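Local coordinates for beta-galactosidase (PDB 4OIF), which probably releases terminal non-reducing beta-D-galactose residues from beta-D-galactosides by hydrolysis, as a zinc-containing trimeric member of glycoside hydrolase family 42, at residues G118-C123 with S156-G161. Residues are numbered along the deposited sequence; the frame is centred on the assembly and turned at random.
Sequences GRHNHC and SNEYGG. With ZN (zinc ion), chain D; GOL (glycerol), chain F.
The imidazole of H120, wedged between R119 and the 156-161 loop of the TIM-barrel catalytic domain, is a local example of a residue packing behind substrate-facing side chains. N157 O lies 3.2 Å above the ring plane of H120, towards the rim, while R119 NE lies over the rim of the opposite face. With CG beside its own backbone N (chi1 -57°), the ring brings H120 NE2 3.0 Å from N157 ND2; H120 CE1 also packs on E158 CB. Replacing H120 with an alanine would probably open a gap between the guanidinium and the loop, leaving R119 freer to swing. The far side is looser and water-mediated: one water donates to H120 O and accepts from G160 N. Beyond it, C123 SG joins C163, C165 and C168 on zinc. E158 sets OE1 3.7 Å from R119 NH2 in a long salt bridge, well off the guanidinium plane. At the pocket end, a glycerol, probably from the crystallisation liquor, accepts from R119 NH2 at O1 and, more straightly (166° against 137°), from N157 ND2 at O3. These donors are consistent with the substrate binding predicted for R119 and N157, beside E158 and E322, the predicted proton donor and nucleophile.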
loop_
_atom_site.group_PDB
_atom_site.type_symbol
_atom_site.label_atom_id
_atom_site.label_comp_id
_atom_site.label_asym_id
_atom_site.label_seq_id
_atom_site.Cartn_x
_atom_site.Cartn_y
_atom_site.Cartn_z
ATOM N N GLY A 118 10.164 14.892 -16.291
ATOM C CA GLY A 118 10.255 15.399 -14.933
ATOM C C GLY A 118 11.394 16.386 -14.802
ATOM O O GLY A 118 11.643 17.172 -15.718
ATOM N N ARG A 119 12.094 16.329 -13.674
ATOM C CA ARG A 119 13.176 17.255 -13.372
ATOM C C ARG A 119 14.048 16.708 -12.261
ATOM O O ARG A 119 13.683 15.731 -11.601
ATOM C CB ARG A 119 12.624 18.614 -12.947
ATOM C CG ARG A 119 11.851 18.535 -11.647
ATOM C CD ARG A 119 11.378 19.891 -11.173
ATOM N NE ARG A 119 10.839 19.818 -9.822
ATOM C CZ ARG A 119 10.540 20.882 -9.084
ATOM N NH1 ARG A 119 10.702 22.096 -9.586
ATOM N NH2 ARG A 119 10.063 20.733 -7.855
ATOM N N HIS A 120 15.184 17.367 -12.042
ATOM C CA HIS A 120 16.078 17.065 -10.922
ATOM C C HIS A 120 16.646 15.655 -11.024
ATOM O O HIS A 120 17.086 15.100 -10.013
ATOM C CB HIS A 120 15.364 17.195 -9.564
ATOM C CG HIS A 120 14.750 18.535 -9.303
ATOM N ND1 HIS A 120 13.868 18.752 -8.264
ATOM C CD2 HIS A 120 14.883 19.725 -9.935
ATOM C CE1 HIS A 120 13.492 20.018 -8.262
ATOM N NE2 HIS A 120 14.090 20.630 -9.269
ATOM N N ASN A 121 16.636 15.065 -12.217
ATOM C CA ASN A 121 16.843 13.625 -12.288
ATOM C C ASN A 121 17.881 13.191 -13.331
ATOM O O ASN A 121 17.695 12.226 -14.074
ATOM C CB ASN A 121 15.501 12.944 -12.540
ATOM C CG ASN A 121 14.776 13.525 -13.741
ATOM O OD1 ASN A 121 15.343 14.320 -14.503
ATOM N ND2 ASN A 121 13.524 13.115 -13.932
ATOM N N HIS A 122 18.986 13.917 -13.359
ATOM C CA HIS A 122 20.126 13.573 -14.193
ATOM C C HIS A 122 21.057 12.577 -13.502
ATOM O O HIS A 122 21.142 12.544 -12.275
ATOM C CB HIS A 122 20.909 14.829 -14.513
ATOM C CG HIS A 122 21.470 15.499 -13.297
ATOM N ND1 HIS A 122 20.700 16.273 -12.449
ATOM C CD2 HIS A 122 22.721 15.494 -12.776
ATOM C CE1 HIS A 122 21.460 16.730 -11.470
ATOM N NE2 HIS A 122 22.689 16.274 -11.644
ATOM N N CYS A 123 21.762 11.783 -14.296
ATOM C CA CYS A 123 22.872 10.984 -13.801
ATOM C C CYS A 123 23.966 11.918 -13.276
ATOM O O CYS A 123 24.456 12.774 -14.018
ATOM C CB CYS A 123 23.403 10.066 -14.923
ATOM S SG CYS A 123 25.070 9.356 -14.658
ATOM N N SER A 156 21.657 25.130 -9.812
ATOM C CA SER A 156 20.682 24.068 -10.058
ATOM C C SER A 156 19.396 24.331 -9.292
ATOM O O SER A 156 19.037 25.483 -9.035
ATOM C CB SER A 156 21.240 22.695 -9.670
ATOM O OG SER A 156 20.444 21.672 -10.232
ATOM N N ASN A 157 18.712 23.254 -8.920
ATOM C CA ASN A 157 17.519 23.377 -8.102
ATOM C C ASN A 157 17.190 22.104 -7.324
ATOM O O ASN A 157 17.072 21.027 -7.916
ATOM C CB ASN A 157 16.329 23.776 -8.972
ATOM C CG ASN A 157 15.149 24.211 -8.151
ATOM O OD1 ASN A 157 15.091 25.352 -7.684
ATOM N ND2 ASN A 157 14.205 23.297 -7.945
ATOM N N GLU A 158 17.041 22.250 -6.005
ATOM C CA GLU A 158 16.671 21.154 -5.099
ATOM C C GLU A 158 17.363 19.832 -5.435
ATOM O O GLU A 158 16.693 18.834 -5.712
ATOM C CB GLU A 158 15.145 20.957 -5.096
ATOM C CG GLU A 158 14.390 22.075 -4.392
ATOM C CD GLU A 158 12.935 21.747 -4.086
ATOM O OE1 GLU A 158 12.281 21.032 -4.888
ATOM O OE2 GLU A 158 12.445 22.215 -3.029
ATOM N N TYR A 159 18.695 19.853 -5.445
ATOM C CA TYR A 159 19.516 18.658 -5.651
ATOM C C TYR A 159 18.981 17.451 -4.892
ATOM O O TYR A 159 18.567 17.577 -3.739
ATOM C CB TYR A 159 20.955 18.907 -5.194
ATOM C CG TYR A 159 21.846 19.664 -6.146
ATOM C CD1 TYR A 159 22.076 19.196 -7.442
ATOM C CD2 TYR A 159 22.507 20.825 -5.733
ATOM C CE1 TYR A 159 22.925 19.877 -8.311
ATOM C CE2 TYR A 159 23.351 21.512 -6.589
ATOM C CZ TYR A 159 23.564 21.035 -7.876
ATOM O OH TYR A 159 24.402 21.718 -8.731
ATOM N N GLY A 160 19.006 16.282 -5.518
ATOM C CA GLY A 160 18.447 15.111 -4.879
ATOM C C GLY A 160 18.271 13.944 -5.820
ATOM O O GLY A 160 18.135 14.116 -7.036
ATOM N N GLY A 161 18.275 12.743 -5.247
ATOM C CA GLY A 161 18.128 11.530 -6.024
ATOM C C GLY A 161 19.461 10.855 -6.288
ATOM O O GLY A 161 20.533 11.408 -6.009
HETATM ZN ZN ZN D . 24.671 7.316 -13.363
HETATM C C1 GOL F . 8.665 24.339 -7.061
HETATM O O1 GOL F . 8.143 23.026 -7.157
HETATM C C2 GOL F . 10.160 24.244 -7.298
HETATM O O2 GOL F . 10.610 25.356 -8.028
HETATM C C3 GOL F . 10.876 24.083 -5.959
HETATM O O3 GOL F . 12.273 24.032 -6.124
HETATM O O HOH W 1 18.852 16.788 -8.528
#